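Local coordinates for Alpha/beta hydrolase family protein (Bacillus anthracis, PDB 3OOS) that probably acts as a hydrolase of the alpha/beta hydrolase fold, on a substrate not yet identified, at residues L26-L31 / G94-S99; I90-F95 / S115-I120; M175-E180 / N259-V264. All blocks are in the same frame, centred on the assembly; numbering follows the deposited sequence. Where two conformers were deposited one is given.

Contact 1 (L26-L31 / G94-S99); sequences LCVTHL and GFAGHS. With SO4 (sulfate ion), chain B.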
ATOM      1  N   LEU A  26       1.938  10.942   9.797  1.00  8.87           N
ATOM      2  CA  LEU A  26       1.570  10.245   8.576  1.00  8.48           C
ATOM      3  C   LEU A  26       1.370   8.772   8.897  1.00  8.32           C
ATOM      4  O   LEU A  26       2.288   8.105   9.378  1.00  8.64           O
ATOM      5  CB  LEU A  26       2.656  10.410   7.510  1.00  8.62           C
ATOM      6  CG  LEU A  26       2.392   9.745   6.157  1.00  8.28           C
ATOM      7  CD1 LEU A  26       1.348  10.532   5.377  1.00 10.00           C
ATOM      8  CD2 LEU A  26       3.678   9.649   5.359  1.00  8.97           C
ATOM      9  N   CYS A  27       0.164   8.281   8.639  1.00  8.06           N
ATOM     10  CA  CYS A  27      -0.144   6.865   8.769  1.00  8.10           C
ATOM     11  C   CYS A  27       0.216   6.141   7.476  1.00  8.03           C
ATOM     12  O   CYS A  27      -0.130   6.595   6.383  1.00  8.09           O
ATOM     13  CB  CYS A  27      -1.631   6.676   9.091  1.00  8.19           C
ATOM     14  SG  CYS A  27      -2.157   4.965   9.272  0.90  8.38           S
ATOM     15  N   VAL A  28       0.932   5.028   7.606  1.00  7.94           N
ATOM     16  CA  VAL A  28       1.264   4.174   6.468  1.00  8.14           C
ATOM     17  C   VAL A  28       0.878   2.743   6.803  1.00  8.34           C
ATOM     18  O   VAL A  28       1.218   2.237   7.869  1.00  8.59           O
ATOM     19  CB  VAL A  28       2.776   4.210   6.117  1.00  8.02           C
ATOM     20  CG1 VAL A  28       3.112   3.174   5.029  1.00  8.55           C
ATOM     21  CG2 VAL A  28       3.201   5.608   5.682  1.00  8.11           C
ATOM     22  N   THR A  29       0.162   2.098   5.892  1.00  8.66           N
ATOM     23  CA  THR A  29      -0.101   0.669   6.019  1.00  9.14           C
ATOM     24  C   THR A  29      -0.378   0.072   4.645  1.00  9.54           C
ATOM     25  O   THR A  29      -0.326   0.777   3.636  1.00  9.80           O
ATOM     26  CB  THR A  29      -1.228   0.360   7.060  1.00  9.18           C
ATOM     27  OG1 THR A  29      -1.179  -1.023   7.433  1.00  9.55           O
ATOM     28  CG2 THR A  29      -2.610   0.702   6.521  1.00  9.50           C
ATOM     29  N   HIS A  30      -0.640  -1.227   4.618  1.00 10.11           N
ATOM     30  CA  HIS A  30      -0.963  -1.931   3.394  1.00 10.57           C
ATOM     31  C   HIS A  30      -2.174  -2.804   3.680  1.00 10.73           C
ATOM     32  O   HIS A  30      -2.468  -3.092   4.835  1.00 11.29           O
ATOM     33  CB  HIS A  30       0.222  -2.785   2.949  1.00 10.63           C
ATOM     34  CG  HIS A  30       0.032  -3.418   1.609  1.00 10.43           C
ATOM     35  ND1 HIS A  30      -0.405  -4.716   1.455  1.00 11.01           N
ATOM     36  CD2 HIS A  30       0.196  -2.924   0.360  1.00 10.63           C
ATOM     37  CE1 HIS A  30      -0.492  -4.997   0.167  1.00 10.77           C
ATOM     38  NE2 HIS A  30      -0.132  -3.926  -0.518  1.00  9.88           N
ATOM     39  N   LEU A  31      -2.878  -3.218   2.634  1.00 10.78           N
ATOM     40  CA  LEU A  31      -4.121  -3.963   2.812  1.00 10.87           C
ATOM     41  C   LEU A  31      -3.931  -5.403   3.296  1.00 10.74           C
ATOM     42  O   LEU A  31      -4.822  -5.961   3.940  1.00 11.18           O
ATOM     43  CB  LEU A  31      -4.946  -3.939   1.523  1.00 11.02           C
ATOM     44  CG  LEU A  31      -6.412  -4.349   1.650  1.00 11.36           C
ATOM     45  CD1 LEU A  31      -7.138  -3.489   2.681  1.00 11.68           C
ATOM     46  CD2 LEU A  31      -7.077  -4.251   0.296  1.00 11.81           C
ATOM     47  N   GLY A  94      -1.917  12.440   7.823  1.00  9.00           N
ATOM     48  CA  GLY A  94      -1.858  12.035   6.424  1.00  8.66           C
ATOM     49  C   GLY A  94      -1.977  10.527   6.332  1.00  8.34           C
ATOM     50  O   GLY A  94      -1.748   9.817   7.314  1.00  8.25           O
ATOM     51  N   PHE A  95      -2.362  10.037   5.160  1.00  8.02           N
ATOM     52  CA  PHE A  95      -2.295   8.609   4.897  1.00  7.96           C
ATOM     53  C   PHE A  95      -1.586   8.345   3.580  1.00  8.07           C
ATOM     54  O   PHE A  95      -1.921   8.941   2.561  1.00  8.35           O
ATOM     55  CB  PHE A  95      -3.676   7.941   4.887  1.00  7.90           C
ATOM     56  CG  PHE A  95      -3.601   6.443   4.744  1.00  8.13           C
ATOM     57  CD1 PHE A  95      -3.528   5.629   5.867  1.00  8.35           C
ATOM     58  CD2 PHE A  95      -3.534   5.852   3.483  1.00  8.53           C
ATOM     59  CE1 PHE A  95      -3.429   4.239   5.736  1.00  8.79           C
ATOM     60  CE2 PHE A  95      -3.430   4.465   3.342  1.00  8.60           C
ATOM     61  CZ  PHE A  95      -3.378   3.659   4.472  1.00  8.83           C
ATOM     62  N   ALA A  96      -0.617   7.435   3.618  1.00  7.97           N
ATOM     63  CA  ALA A  96       0.130   7.041   2.435  1.00  7.97           C
ATOM     64  C   ALA A  96       0.057   5.531   2.236  1.00  7.99           C
ATOM     65  O   ALA A  96       0.280   4.755   3.168  1.00  8.48           O
ATOM     66  CB  ALA A  96       1.584   7.499   2.543  1.00  7.72           C
ATOM     67  N   GLY A  97      -0.259   5.125   1.012  1.00  7.93           N
ATOM     68  CA  GLY A  97      -0.340   3.710   0.673  1.00  8.00           C
ATOM     69  C   GLY A  97       0.084   3.440  -0.756  1.00  8.05           C
ATOM     70  O   GLY A  97      -0.084   4.289  -1.640  1.00  8.29           O
ATOM     71  N   HIS A  98       0.627   2.245  -0.972  1.00  8.17           N
ATOM     72  CA  HIS A  98       1.095   1.813  -2.286  1.00  8.03           C
ATOM     73  C   HIS A  98       0.361   0.559  -2.745  1.00  7.98           C
ATOM     74  O   HIS A  98       0.191  -0.392  -1.972  1.00  8.01           O
ATOM     75  CB  HIS A  98       2.604   1.556  -2.256  1.00  8.17           C
ATOM     76  CG  HIS A  98       3.181   1.236  -3.598  1.00  8.47           C
ATOM     77  ND1 HIS A  98       3.375   2.195  -4.568  1.00  8.69           N
ATOM     78  CD2 HIS A  98       3.589   0.064  -4.141  1.00  9.14           C
ATOM     79  CE1 HIS A  98       3.881   1.629  -5.649  1.00  9.47           C
ATOM     80  NE2 HIS A  98       4.019   0.336  -5.417  1.00  9.61           N
ATOM     81  N   SER A  99      -0.062   0.577  -4.009  1.00  8.16           N
ATOM     82  CA  SER A  99      -0.755  -0.543  -4.662  1.00  8.29           C
ATOM     83  C   SER A  99      -2.077  -0.829  -3.949  1.00  8.30           C
ATOM     84  O   SER A  99      -2.931   0.055  -3.905  1.00  8.39           O
ATOM     85  CB  SER A  99       0.163  -1.765  -4.789  1.00  8.43           C
ATOM     86  OG  SER A  99      -0.348  -2.679  -5.744  1.00  9.52           O
TER
HETATM   87  S   SO4 B 278       0.439  -5.367  -3.703  0.80 18.93           S
HETATM   88  O1  SO4 B 278      -0.183  -6.677  -3.859  0.80 20.01           O
HETATM   89  O2  SO4 B 278       0.957  -4.924  -4.990  0.80 18.57           O
HETATM   90  O3  SO4 B 278      -0.549  -4.424  -3.192  0.80 16.84           O
HETATM   91  O4  SO4 B 278       1.540  -5.474  -2.745  0.80 19.88           O
HETATM   92  O   HOH W   1       1.164   0.507   1.337  1.00 15.36           O
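Cys-27 and its neighbours on 26-31 run parallel to 94-99, the short strand axes 28° apart, and two backbone bonds join them. Cys-27 N gives its hydrogen to Gly-94 O at 2.8 Å, and Ala-96 N reaches Cys-27 O at 2.9 Å. Beyond Val-28 the strands part: a water accepts from His-98 N and donates to Thr-29 O, while buried Thr-29 N and Ala-96 O have no partner in the model.

Apolar contacts occupy both faces of the sheet. On one, Leu-26 lays CD1 over the Gly-94 backbone, 3.5 Å from Gly-94 C, and its CD2 and Val-28 CG2 both touch the Ala-96 methyl. On the other, Cys-27 SG sits at the edge of the Phe-95 ring, 3.7 Å from CD1, a sulfur-aromatic contact. Thr-29 CG2 meets the same rim in the ring plane, 3.7 Å from CZ; the chi1 of -163° that brings the methyl there leaves OG1 bonded to Val-55 O.

Polar side chains gather at the C-terminal ends. The His-30 ring turns its edge to His-98 O and to a sulfate, NE2 donating to sulfate O3 at 2.8 Å, and Tyr-32 N bonds its ND1. Ser-99 OG donates to sulfate O2 at 2.7 Å; Tyr-32 OH and Ala-100 N also hold the anion. The phi of +62° at Ser-99, in a GxSxG sequence between strand 93-98 and helix 100-112, is consistent with the nucleophile elbow of alpha/beta hydrolases, with the sulfate probably marking the active site.

Contact 2 (I90-F95 / S115-I120); sequences INKWGF and SLTKII
Lys-92 leans across the start of segment 115-120, and its aliphatic chain can be followed outward over that backbone. Lys-92 CB lies 3.8 Å from Thr-117 CG2 and also near Ser-115 O. CG keeps beside the Ser-115 carbonyl group. A bend at chi3 (73°) then swings Lys-92 CE to 3.5 Å from Leu-116 O, and NZ does not bond this oxygen directly: in the conformer given, a water links NZ to Leu-116 O at the exposed end of the contact.

Behind this side chain the backbones pair in parallel. Trp-93 N donates to Ser-115 O, and Thr-117 N returns to Trp-93 O at 3.0 Å. The chain turns a corner at Thr-117 before the pairing resumes with Phe-95 N to Lys-118 O and Ile-120 N to Phe-95 O, the latter at 2.8 Å. These are the two strands of a beta-alpha-beta unit, 93-98 and 116-122, connected by helix 100-112, which with helix 74-87 packs over the face carrying Trp-93, Phe-95, Leu-116 and Ile-119.

On that face Leu-116 CD2 touches two neighbours, 4.1 Å from Trp-93 CD1 and 4.0 Å from Phe-95 CB. The indole crosses the leucine obliquely, and its NE1 bonds Tyr-108 OH of the connecting helix. Ile-119 CG2 stands more loosely beside Phe-95 CB. Lys-118 projects from the other face, where its CG comes 4.1 Å from Gly-94 CA before the chain leads away to bond Thr-277 O and Tyr-50 OH through NZ.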
ATOM      1  N   ILE A  90      -4.512  12.505  18.071  1.00 10.34           N
ATOM      2  CA  ILE A  90      -4.156  13.213  16.847  1.00 10.53           C
ATOM      3  C   ILE A  90      -5.460  13.643  16.185  1.00 10.99           C
ATOM      4  O   ILE A  90      -6.347  12.821  15.971  1.00 11.15           O
ATOM      5  CB  ILE A  90      -3.318  12.311  15.904  1.00 10.34           C
ATOM      6  CG1 ILE A  90      -1.908  12.101  16.474  1.00 10.31           C
ATOM      7  CG2 ILE A  90      -3.255  12.889  14.484  1.00 10.38           C
ATOM      8  CD1 ILE A  90      -1.085  11.041  15.737  1.00 10.61           C
ATOM      9  N   ASN A  91      -5.581  14.932  15.883  1.00 11.59           N
ATOM     10  CA  ASN A  91      -6.800  15.458  15.280  1.00 12.33           C
ATOM     11  C   ASN A  91      -6.923  15.070  13.804  1.00 11.83           C
ATOM     12  O   ASN A  91      -7.974  14.591  13.358  1.00 11.97           O
ATOM     13  CB  ASN A  91      -6.859  16.979  15.454  1.00 13.41           C
ATOM     14  CG  ASN A  91      -8.164  17.571  14.973  1.00 15.90           C
ATOM     15  OD1 ASN A  91      -8.175  18.436  14.096  1.00 20.07           O
ATOM     16  ND2 ASN A  91      -9.276  17.106  15.535  1.00 19.01           N
ATOM     17  N   LYS A  92      -5.842  15.295  13.059  1.00 11.44           N
ATOM     18  CA  LYS A  92      -5.770  14.923  11.651  0.50 10.98           C
ATOM     19  C   LYS A  92      -4.383  14.385  11.333  1.00 10.66           C
ATOM     20  O   LYS A  92      -3.390  14.825  11.913  1.00 10.71           O
ATOM     21  CB  LYS A  92      -6.074  16.126  10.749  0.50 11.19           C
ATOM     22  CG  LYS A  92      -7.522  16.598  10.784  0.50 11.64           C
ATOM     23  CD  LYS A  92      -7.697  17.942  10.095  0.50 12.40           C
ATOM     24  CE  LYS A  92      -7.580  17.816   8.584  0.50 12.82           C
ATOM     25  NZ  LYS A  92      -7.944  19.088   7.896  0.50 13.42           N
ATOM     26  N   TRP A  93      -4.319  13.425  10.416  1.00 10.07           N
ATOM     27  CA  TRP A  93      -3.026  12.950   9.918  1.00  9.49           C
ATOM     28  C   TRP A  93      -3.083  12.631   8.429  1.00  9.24           C
ATOM     29  O   TRP A  93      -4.164  12.582   7.835  1.00  9.11           O
ATOM     30  CB  TRP A  93      -2.481  11.761  10.736  1.00  9.48           C
ATOM     31  CG  TRP A  93      -3.315  10.490  10.787  1.00  9.06           C
ATOM     32  CD1 TRP A  93      -4.494  10.224  10.133  1.00  8.64           C
ATOM     33  CD2 TRP A  93      -2.986   9.300  11.515  1.00  8.76           C
ATOM     34  NE1 TRP A  93      -4.921   8.949  10.432  1.00  8.13           N
ATOM     35  CE2 TRP A  93      -4.013   8.361  11.275  1.00  8.60           C
ATOM     36  CE3 TRP A  93      -1.920   8.940  12.355  1.00  9.02           C
ATOM     37  CZ2 TRP A  93      -4.009   7.083  11.849  1.00  8.41           C
ATOM     38  CZ3 TRP A  93      -1.916   7.671  12.924  1.00  8.97           C
ATOM     39  CH2 TRP A  93      -2.953   6.759  12.668  1.00  8.94           C
ATOM     40  N   GLY A  94      -1.917  12.440   7.823  1.00  9.00           N
ATOM     41  CA  GLY A  94      -1.858  12.035   6.424  1.00  8.66           C
ATOM     42  C   GLY A  94      -1.977  10.527   6.332  1.00  8.34           C
ATOM     43  O   GLY A  94      -1.748   9.817   7.314  1.00  8.25           O
ATOM     44  N   PHE A  95      -2.362  10.037   5.160  1.00  8.02           N
ATOM     45  CA  PHE A  95      -2.295   8.609   4.897  1.00  7.96           C
ATOM     46  C   PHE A  95      -1.586   8.345   3.580  1.00  8.07           C
ATOM     47  O   PHE A  95      -1.921   8.941   2.561  1.00  8.35           O
ATOM     48  CB  PHE A  95      -3.676   7.941   4.887  1.00  7.90           C
ATOM     49  CG  PHE A  95      -3.601   6.443   4.744  1.00  8.13           C
ATOM     50  CD1 PHE A  95      -3.528   5.629   5.867  1.00  8.35           C
ATOM     51  CD2 PHE A  95      -3.534   5.852   3.483  1.00  8.53           C
ATOM     52  CE1 PHE A  95      -3.429   4.239   5.736  1.00  8.79           C
ATOM     53  CE2 PHE A  95      -3.430   4.465   3.342  1.00  8.60           C
ATOM     54  CZ  PHE A  95      -3.378   3.659   4.472  1.00  8.83           C
ATOM     55  N   SER A 115     -10.714  13.618   8.566  1.00 10.19           N
ATOM     56  CA  SER A 115      -9.620  13.255   9.465  1.00  9.83           C
ATOM     57  C   SER A 115      -8.243  13.287   8.801  1.00  9.70           C
ATOM     58  O   SER A 115      -7.237  13.035   9.462  1.00  9.71           O
ATOM     59  CB  SER A 115      -9.857  11.857  10.036  1.00  9.48           C
ATOM     60  OG  SER A 115     -11.059  11.814  10.776  1.00 10.12           O
ATOM     61  N   LEU A 116      -8.198  13.582   7.504  1.00  9.65           N
ATOM     62  CA  LEU A 116      -6.950  13.493   6.741  1.00  9.67           C
ATOM     63  C   LEU A 116      -6.409  14.846   6.299  1.00  9.75           C
ATOM     64  O   LEU A 116      -7.152  15.686   5.792  1.00 10.31           O
ATOM     65  CB  LEU A 116      -7.127  12.585   5.516  1.00  9.56           C
ATOM     66  CG  LEU A 116      -7.528  11.126   5.760  1.00  9.47           C
ATOM     67  CD1 LEU A 116      -7.861  10.449   4.439  1.00  9.90           C
ATOM     68  CD2 LEU A 116      -6.437  10.351   6.504  1.00 11.07           C
ATOM     69  N   THR A 117      -5.107  15.046   6.498  1.00  9.81           N
ATOM     70  CA  THR A 117      -4.418  16.240   6.003  1.00  9.93           C
ATOM     71  C   THR A 117      -4.124  16.111   4.511  1.00  9.97           C
ATOM     72  O   THR A 117      -4.016  17.117   3.797  1.00 10.38           O
ATOM     73  CB  THR A 117      -3.084  16.471   6.740  1.00  9.97           C
ATOM     74  OG1 THR A 117      -2.271  15.297   6.632  1.00  9.57           O
ATOM     75  CG2 THR A 117      -3.318  16.784   8.214  1.00 10.06           C
ATOM     76  N   LYS A 118      -3.991  14.865   4.056  1.00  9.57           N
ATOM     77  CA  LYS A 118      -3.639  14.529   2.678  1.00  9.42           C
ATOM     78  C   LYS A 118      -3.670  13.016   2.491  1.00  9.19           C
ATOM     79  O   LYS A 118      -3.633  12.263   3.469  1.00  9.06           O
ATOM     80  CB  LYS A 118      -2.224  15.027   2.341  1.00  9.50           C
ATOM     81  CG  LYS A 118      -1.095  14.283   3.078  1.00  9.87           C
ATOM     82  CD  LYS A 118       0.216  15.053   3.050  1.00 11.00           C
ATOM     83  CE  LYS A 118       0.236  16.149   4.107  1.00 12.13           C
ATOM     84  NZ  LYS A 118       1.393  17.072   3.961  1.00 12.21           N
ATOM     85  N   ILE A 119      -3.727  12.583   1.234  1.00  8.95           N
ATOM     86  CA  ILE A 119      -3.421  11.194   0.890  1.00  8.89           C
ATOM     87  C   ILE A 119      -2.278  11.138  -0.117  1.00  9.01           C
ATOM     88  O   ILE A 119      -2.135  12.029  -0.967  1.00  9.26           O
ATOM     89  CB  ILE A 119      -4.648  10.394   0.364  1.00  8.76           C
ATOM     90  CG1 ILE A 119      -5.330  11.122  -0.804  1.00  9.04           C
ATOM     91  CG2 ILE A 119      -5.617  10.093   1.513  1.00  8.85           C
ATOM     92  CD1 ILE A 119      -6.454  10.330  -1.474  1.00  8.78           C
ATOM     93  N   ILE A 120      -1.446  10.111   0.023  1.00  8.77           N
ATOM     94  CA  ILE A 120      -0.424   9.776  -0.961  1.00  9.15           C
ATOM     95  C   ILE A 120      -0.802   8.401  -1.490  1.00  8.82           C
ATOM     96  O   ILE A 120      -1.010   7.469  -0.712  1.00  8.93           O
ATOM     97  CB  ILE A 120       1.001   9.788  -0.356  1.00  9.31           C
ATOM     98  CG1 ILE A 120       1.469  11.228  -0.121  1.00 11.07           C
ATOM     99  CG2 ILE A 120       2.003   9.102  -1.284  1.00 10.55           C
ATOM    100  CD1 ILE A 120       1.334  11.713   1.280  1.00 12.90           C
TER
HETATM  101  O   HOH W   2      -7.615  18.414   5.195  1.00 35.56           O

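Contact 3 (M175-E180 / N259-V264); sequences MSFYSE and NHNPFV. With SO4 (sulfate ion), chain B.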
HETATM    1  N   MSE A 175      10.115  -9.155 -12.223  1.00 12.04           N
HETATM    2  CA  MSE A 175       9.037  -8.626 -13.045  1.00 12.55           C
HETATM    3  C   MSE A 175       8.601  -7.243 -12.558  1.00 12.60           C
HETATM    4  O   MSE A 175       8.067  -6.442 -13.333  1.00 13.30           O
HETATM    5  CB  MSE A 175       7.855  -9.589 -13.004  1.00 12.68           C
HETATM    6  CG  MSE A 175       6.638  -9.113 -13.751  1.00 13.86           C
HETATM    7 SE   MSE A 175       5.086 -10.089 -13.160  0.50 14.51          SE
HETATM    8  CE  MSE A 175       5.014  -9.531 -11.279  1.00 14.86           C
ATOM      9  N   SER A 176       8.846  -6.976 -11.277  1.00 12.32           N
ATOM     10  CA  SER A 176       8.356  -5.780 -10.586  1.00 12.46           C
ATOM     11  C   SER A 176       9.354  -4.627 -10.541  1.00 12.18           C
ATOM     12  O   SER A 176       9.041  -3.554 -10.012  1.00 11.98           O
ATOM     13  CB  SER A 176       7.967  -6.148  -9.152  1.00 12.67           C
ATOM     14  OG  SER A 176       7.007  -7.180  -9.148  1.00 14.34           O
ATOM     15  N   PHE A 177      10.549  -4.858 -11.083  1.00 11.96           N
ATOM     16  CA  PHE A 177      11.625  -3.866 -11.107  1.00 12.01           C
ATOM     17  C   PHE A 177      12.089  -3.598 -12.528  1.00 12.34           C
ATOM     18  O   PHE A 177      12.350  -4.529 -13.291  1.00 12.51           O
ATOM     19  CB  PHE A 177      12.827  -4.355 -10.289  1.00 11.95           C
ATOM     20  CG  PHE A 177      12.735  -4.046  -8.824  1.00 11.72           C
ATOM     21  CD1 PHE A 177      13.459  -2.989  -8.283  1.00 11.99           C
ATOM     22  CD2 PHE A 177      11.931  -4.813  -7.982  1.00 12.20           C
ATOM     23  CE1 PHE A 177      13.384  -2.696  -6.921  1.00 11.78           C
ATOM     24  CE2 PHE A 177      11.846  -4.527  -6.621  1.00 12.17           C
ATOM     25  CZ  PHE A 177      12.573  -3.466  -6.090  1.00 11.86           C
ATOM     26  N   TYR A 178      12.212  -2.318 -12.865  1.00 12.60           N
ATOM     27  CA  TYR A 178      12.712  -1.898 -14.168  1.00 13.36           C
ATOM     28  C   TYR A 178      14.169  -2.323 -14.359  1.00 13.25           C
ATOM     29  O   TYR A 178      14.546  -2.805 -15.430  1.00 13.72           O
ATOM     30  CB  TYR A 178      12.553  -0.378 -14.307  1.00 13.72           C
ATOM     31  CG  TYR A 178      13.284   0.246 -15.472  1.00 16.41           C
ATOM     32  CD1 TYR A 178      12.705   0.295 -16.735  1.00 18.93           C
ATOM     33  CD2 TYR A 178      14.551   0.801 -15.303  1.00 18.50           C
ATOM     34  CE1 TYR A 178      13.378   0.877 -17.810  1.00 20.72           C
ATOM     35  CE2 TYR A 178      15.230   1.379 -16.362  1.00 20.77           C
ATOM     36  CZ  TYR A 178      14.640   1.413 -17.610  1.00 21.50           C
ATOM     37  OH  TYR A 178      15.321   1.988 -18.656  1.00 24.00           O
ATOM     38  N   SER A 179      14.967  -2.156 -13.307  1.00 13.05           N
ATOM     39  CA  SER A 179      16.404  -2.420 -13.350  1.00 13.27           C
ATOM     40  C   SER A 179      16.804  -3.523 -12.376  1.00 13.01           C
ATOM     41  O   SER A 179      16.483  -3.463 -11.186  1.00 12.62           O
ATOM     42  CB  SER A 179      17.184  -1.135 -13.047  1.00 13.54           C
ATOM     43  OG  SER A 179      18.534  -1.410 -12.707  1.00 14.77           O
ATOM     44  N   GLU A 180      17.512  -4.528 -12.885  1.00 12.83           N
ATOM     45  CA  GLU A 180      18.011  -5.612 -12.040  1.00 12.96           C
ATOM     46  C   GLU A 180      18.981  -5.094 -10.985  1.00 13.47           C
ATOM     47  O   GLU A 180      18.984  -5.579  -9.855  1.00 13.40           O
ATOM     48  CB  GLU A 180      18.656  -6.717 -12.885  1.00 12.86           C
ATOM     49  CG  GLU A 180      17.664  -7.395 -13.827  1.00 12.06           C
ATOM     50  CD  GLU A 180      18.140  -8.734 -14.372  1.00 11.50           C
ATOM     51  OE1 GLU A 180      19.290  -9.141 -14.102  1.00 11.92           O
ATOM     52  OE2 GLU A 180      17.348  -9.384 -15.081  1.00 10.85           O
ATOM     53  N   ASN A 259       9.107   0.415 -12.400  1.00 11.73           N
ATOM     54  CA  ASN A 259       8.003  -0.503 -12.602  0.50 11.66           C
ATOM     55  C   ASN A 259       7.019  -0.340 -11.442  1.00 11.59           C
ATOM     56  O   ASN A 259       6.222   0.602 -11.432  1.00 12.05           O
ATOM     57  CB  ASN A 259       8.531  -1.936 -12.724  0.50 11.51           C
ATOM     58  CG  ASN A 259       7.457  -2.931 -13.120  0.50 11.29           C
ATOM     59  OD1 ASN A 259       6.356  -2.927 -12.572  0.50 11.31           O
ATOM     60  ND2 ASN A 259       7.781  -3.800 -14.067  0.50 11.68           N
ATOM     61  N   HIS A 260       7.101  -1.219 -10.445  1.00 11.31           N
ATOM     62  CA  HIS A 260       6.147  -1.219  -9.336  1.00 11.12           C
ATOM     63  C   HIS A 260       6.636  -0.538  -8.055  1.00 11.36           C
ATOM     64  O   HIS A 260       5.833  -0.281  -7.154  1.00 12.38           O
ATOM     65  CB  HIS A 260       5.742  -2.670  -9.023  1.00 10.88           C
ATOM     66  CG  HIS A 260       4.579  -2.793  -8.087  1.00 10.42           C
ATOM     67  ND1 HIS A 260       3.292  -2.460  -8.449  1.00 10.25           N
ATOM     68  CD2 HIS A 260       4.508  -3.229  -6.806  1.00 10.09           C
ATOM     69  CE1 HIS A 260       2.479  -2.679  -7.430  1.00 10.06           C
ATOM     70  NE2 HIS A 260       3.192  -3.145  -6.420  1.00 10.34           N
ATOM     71  N   ASN A 261       7.930  -0.224  -7.978  1.00 11.14           N
ATOM     72  CA  ASN A 261       8.555   0.195  -6.719  0.50 11.04           C
ATOM     73  C   ASN A 261       9.365   1.499  -6.810  1.00 11.11           C
ATOM     74  O   ASN A 261      10.559   1.499  -6.496  1.00 10.98           O
ATOM     75  CB  ASN A 261       9.473  -0.921  -6.195  0.50 11.06           C
ATOM     76  CG  ASN A 261       8.721  -2.189  -5.820  0.50 11.07           C
ATOM     77  OD1 ASN A 261       8.435  -2.428  -4.644  0.50 11.21           O
ATOM     78  ND2 ASN A 261       8.411  -3.014  -6.816  0.50 10.84           N
ATOM     79  N   PRO A 262       8.729   2.624  -7.219  1.00 11.14           N
ATOM     80  CA  PRO A 262       9.491   3.879  -7.403  1.00 11.29           C
ATOM     81  C   PRO A 262      10.309   4.347  -6.193  1.00 11.31           C
ATOM     82  O   PRO A 262      11.371   4.954  -6.371  1.00 11.43           O
ATOM     83  CB  PRO A 262       8.405   4.916  -7.713  1.00 11.41           C
ATOM     84  CG  PRO A 262       7.246   4.132  -8.194  1.00 11.71           C
ATOM     85  CD  PRO A 262       7.289   2.821  -7.484  1.00 11.22           C
ATOM     86  N   PHE A 263       9.818   4.063  -4.987  1.00 10.80           N
ATOM     87  CA  PHE A 263      10.480   4.454  -3.733  1.00 11.15           C
ATOM     88  C   PHE A 263      11.873   3.842  -3.542  1.00 11.48           C
ATOM     89  O   PHE A 263      12.682   4.377  -2.781  1.00 12.05           O
ATOM     90  CB  PHE A 263       9.574   4.134  -2.533  1.00 11.00           C
ATOM     91  CG  PHE A 263       8.851   2.826  -2.663  1.00 10.69           C
ATOM     92  CD1 PHE A 263       9.447   1.641  -2.234  1.00 10.71           C
ATOM     93  CD2 PHE A 263       7.582   2.775  -3.239  1.00 10.44           C
ATOM     94  CE1 PHE A 263       8.784   0.423  -2.368  1.00 10.30           C
ATOM     95  CE2 PHE A 263       6.913   1.567  -3.379  1.00 10.18           C
ATOM     96  CZ  PHE A 263       7.515   0.385  -2.944  1.00 10.50           C
ATOM     97  N   VAL A 264      12.150   2.728  -4.228  1.00 11.55           N
ATOM     98  CA  VAL A 264      13.512   2.171  -4.275  1.00 11.87           C
ATOM     99  C   VAL A 264      14.146   2.152  -5.675  1.00 12.01           C
ATOM    100  O   VAL A 264      15.367   2.011  -5.803  1.00 12.49           O
ATOM    101  CB  VAL A 264      13.614   0.757  -3.633  1.00 11.87           C
ATOM    102  CG1 VAL A 264      13.484   0.846  -2.125  1.00 12.41           C
ATOM    103  CG2 VAL A 264      12.581  -0.206  -4.222  1.00 11.92           C
TER
HETATM  104  S   SO4 B 278       0.439  -5.367  -3.703  0.80 18.93           S
HETATM  105  O1  SO4 B 278      -0.183  -6.677  -3.859  0.80 20.01           O
HETATM  106  O2  SO4 B 278       0.957  -4.924  -4.990  0.80 18.57           O
HETATM  107  O3  SO4 B 278      -0.549  -4.424  -3.192  0.80 16.84           O
HETATM  108  O4  SO4 B 278       1.540  -5.474  -2.745  0.80 19.88           O
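The Phe-177 ring and the Asn-261 amide lie almost parallel, their planes 10° apart, although the two side chains cross at about a right angle. In the conformer given, Asn-261 ND2 comes 3.8 Å from Phe-177 CE2, while CB is near CZ. Val-264 CG2 meets CE1 and CZ of the same ring at an oblique approach, 3.8 Å from CZ. Leu-183 and Ala-186 of helix 180-186 add to the surroundings of the phenyl group. The Phe-263 ring carries Asn-261 CA over one face, offset toward the rim.

Ser-176 O, near the C-terminal part of helix 162-176, is the polar centre of the contact. His-260 N donates to it at 3.1 Å, and Asn-261 ND2, again in the conformer given, adds a weak bond at 3.3 Å. Asn-259 CB presses against the same oxygen, 3.2 Å away, with CG anti to the backbone N (chi1 -172°), a torsion that in the conformer given carries the amide alongside Met-175 and Ser-176. Glu-265 ties both segments together, its carboxylate taking the N-H groups of Tyr-178, Asn-259 and Asn-261.

The His-260 imidazole turns from this anchored backbone toward the sulfate. NE2 makes a weak bond to sulfate O2 at 3.2 Å, and ND1 is bonded to Asp-232 OD1, which would fix the ring's rotation. His-98 NE2 bonds His-260 O behind it. A histidine on a late loop, backed by an aspartate and touching Ser-99, is consistent with the catalytic triad of an alpha/beta hydrolase, with the loop carrying it bonded to Ser-176 O.

How the contacts relate
Contacts 1 and 2 are neighbours in the main sheet, with centres about 10 Å apart: both use strand 93-98 and share Gly-94 and Phe-95, so that strands 25-28, 93-98 and 116-122 lie side by side. Contact 2 begins on strand 93-98, where contact 1 ends, and contact 3 comes later in the chain. Its centre lies about 19 Å from that of contact 1 and about 27 Å from that of contact 2, which it does not touch. Contacts 1 and 3 converge on one sulfate, where Ser-99 OG comes 3.3 Å from His-260 CE1. Contact 1 holds the probable nucleophile and contact 3 the probable histidine, while contact 2 lies away from them in the sheet.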